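Local coordinates for nitrate regulatory protein (Klebsiella oxytoca, PDB 4AKK) that senses nitrate and nitrite and, in response, binds the nasF operon leader RNA at its terminator to bring about transcription antitermination, at residues K368-A373 with Q387-L392. Residues are numbered along the deposited sequence; the frame is centred on the assembly and turned at random.
Sequences KLIEKA and QAWQAL
Leu-392 reaches across from its helix to meet both Ile-370 and Ala-373, one turn apart on the partner helix, in a contact whose side chains meet through apolar groups. Leu-392 CD1 does most of the touching: it lies 4.1 Å from Ala-373 CB and 4.3 Å from Ile-370 CG2. The same methyl, Leu-392 CD1, also rests 4.0 Å from the backbone O of Ile-370. Leu-392 CD2 borders the alanine too, 4.2 Å from Ala-373 CB, so the fork of the leucine meets that methyl group with both branches. The CA–CB bond of Leu-392 points at the partner helix, and CG lies anti to the carbonyl carbon, beside the backbone N (chi1 -64°), which leaves both methyls at Ala-373. Further along, Ile-370 CG2 approaches Trp-389 CD1 obliquely at 4.5 Å, a looser touch on the pyrrole side of the indole. The same isoleucine methyl thus lies against both the leucine and the tryptophan.

No hydrogen bond joins the two segments, and the four touching residues are all buried. The one polar atom of the indole is satisfied from another helix: Trp-389 NE1 is hydrogen-bonded to Gln-221 OE1, while Arg-220 makes a cation-pi contact with the ring. Ile-370 also touches Gln-221, so helix 217-240, in the nitrate-sensing region, packs beside Ile-370 and Trp-389.

The axes of segments 368-373 and 387-392 pass 10.2 Å apart, with 113° between their N-to-C directions, a steep crossing in which the Ala-373 methyl borders both branches of the leucine. Helix 403-412 adds Ala-407 against Ala-373 and Met-403 against Trp-389. Helices 360-380, 385-399 and 403-412 thereby share one apolar core, the small three-helix bundle characteristic of the C-terminal part of an ANTAR domain, the RNA-binding effector of this antiterminator.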
loop_
_atom_site.group_PDB
_atom_site.type_symbol
_atom_site.label_atom_id
_atom_site.label_comp_id
_atom_site.label_asym_id
_atom_site.label_seq_id
_atom_site.Cartn_x
_atom_site.Cartn_y
_atom_site.Cartn_z
ATOM N N LYS A 368 12.744 1.979 18.484
ATOM C CA LYS A 368 14.166 1.736 18.236
ATOM C C LYS A 368 14.697 2.742 17.214
ATOM O O LYS A 368 15.790 3.302 17.360
ATOM C CB LYS A 368 14.398 0.311 17.713
ATOM C CG LYS A 368 15.865 0.032 17.374
ATOM C CD LYS A 368 16.012 -0.704 16.051
ATOM C CE LYS A 368 15.322 -2.054 16.088
ATOM N NZ LYS A 368 15.866 -2.979 15.060
ATOM N N LEU A 369 13.917 2.962 16.169
ATOM C CA LEU A 369 14.267 3.958 15.167
ATOM C C LEU A 369 14.324 5.360 15.748
ATOM O O LEU A 369 15.240 6.127 15.445
ATOM C CB LEU A 369 13.276 3.904 14.017
ATOM C CG LEU A 369 13.340 2.566 13.293
ATOM C CD1 LEU A 369 12.169 2.396 12.332
ATOM C CD2 LEU A 369 14.675 2.444 12.572
ATOM N N ILE A 370 13.348 5.691 16.594
ATOM C CA ILE A 370 13.303 6.998 17.224
ATOM C C ILE A 370 14.471 7.206 18.191
ATOM O O ILE A 370 15.021 8.304 18.285
ATOM C CB ILE A 370 11.964 7.232 17.960
ATOM C CG1 ILE A 370 10.819 7.378 16.946
ATOM C CG2 ILE A 370 12.047 8.477 18.795
ATOM C CD1 ILE A 370 9.431 7.110 17.519
ATOM N N GLU A 371 14.846 6.151 18.915
ATOM C CA GLU A 371 15.990 6.236 19.821
ATOM C C GLU A 371 17.284 6.501 19.042
ATOM O O GLU A 371 18.065 7.389 19.393
ATOM C CB GLU A 371 16.110 4.971 20.678
ATOM C CG GLU A 371 14.987 4.806 21.711
ATOM C CD GLU A 371 14.901 5.975 22.669
ATOM O OE1 GLU A 371 15.941 6.619 22.925
ATOM O OE2 GLU A 371 13.790 6.255 23.162
ATOM N N LYS A 372 17.496 5.734 17.977
ATOM C CA LYS A 372 18.606 5.996 17.053
ATOM C C LYS A 372 18.642 7.437 16.512
ATOM O O LYS A 372 19.685 8.095 16.532
ATOM C CB LYS A 372 18.557 5.021 15.885
ATOM C CG LYS A 372 18.990 3.599 16.199
ATOM C CD LYS A 372 18.676 2.697 15.001
ATOM C CE LYS A 372 19.308 1.320 15.118
ATOM N NZ LYS A 372 20.698 1.303 14.584
ATOM N N ALA A 373 17.516 7.932 16.009
ATOM C CA ALA A 373 17.475 9.322 15.550
ATOM C C ALA A 373 17.827 10.304 16.672
ATOM O O ALA A 373 18.519 11.300 16.443
ATOM C CB ALA A 373 16.130 9.660 14.942
ATOM N N GLN A 387 15.577 17.204 24.711
ATOM C CA GLN A 387 15.637 18.182 23.633
ATOM C C GLN A 387 15.579 17.490 22.270
ATOM O O GLN A 387 14.890 17.942 21.352
ATOM C CB GLN A 387 16.927 18.997 23.749
ATOM C CG GLN A 387 17.117 20.063 22.671
ATOM C CD GLN A 387 18.444 20.800 22.815
ATOM O OE1 GLN A 387 19.312 20.395 23.596
ATOM N NE2 GLN A 387 18.608 21.885 22.061
ATOM N N ALA A 388 16.326 16.400 22.151
ATOM C CA ALA A 388 16.353 15.580 20.946
ATOM C C ALA A 388 14.955 15.082 20.582
ATOM O O ALA A 388 14.521 15.183 19.431
ATOM C CB ALA A 388 17.300 14.399 21.147
ATOM N N TRP A 389 14.255 14.544 21.574
ATOM C CA TRP A 389 12.914 14.023 21.365
ATOM C C TRP A 389 11.976 15.148 20.940
ATOM O O TRP A 389 11.192 14.995 20.001
ATOM C CB TRP A 389 12.396 13.325 22.627
ATOM C CG TRP A 389 11.079 12.635 22.421
ATOM C CD1 TRP A 389 10.880 11.351 21.987
ATOM C CD2 TRP A 389 9.777 13.195 22.631
ATOM N NE1 TRP A 389 9.531 11.078 21.908
ATOM C CE2 TRP A 389 8.832 12.192 22.302
ATOM C CE3 TRP A 389 9.315 14.449 23.061
ATOM C CZ2 TRP A 389 7.450 12.405 22.395
ATOM C CZ3 TRP A 389 7.941 14.658 23.161
ATOM C CH2 TRP A 389 7.025 13.641 22.828
ATOM N N GLN A 390 12.072 16.288 21.611
ATOM C CA GLN A 390 11.216 17.420 21.280
ATOM C C GLN A 390 11.454 17.876 19.848
ATOM O O GLN A 390 10.508 18.194 19.131
ATOM C CB GLN A 390 11.428 18.574 22.261
ATOM C CG GLN A 390 10.949 18.280 23.679
ATOM C CD GLN A 390 9.423 18.264 23.821
ATOM O OE1 GLN A 390 8.722 18.850 22.854
ATOM N NE2 GLN A 390 8.887 17.727 24.796
ATOM N N ALA A 391 12.717 17.891 19.424
ATOM C CA ALA A 391 13.058 18.291 18.053
ATOM C C ALA A 391 12.364 17.402 17.017
ATOM O O ALA A 391 11.805 17.891 16.039
ATOM C CB ALA A 391 14.558 18.266 17.851
ATOM N N LEU A 392 12.405 16.095 17.246
ATOM C CA LEU A 392 11.771 15.132 16.352
ATOM C C LEU A 392 10.247 15.329 16.289
ATOM O O LEU A 392 9.654 15.332 15.207
ATOM C CB LEU A 392 12.130 13.703 16.798
ATOM C CG LEU A 392 13.625 13.339 16.701
ATOM C CD1 LEU A 392 13.953 12.028 17.407
ATOM C CD2 LEU A 392 14.093 13.272 15.261
#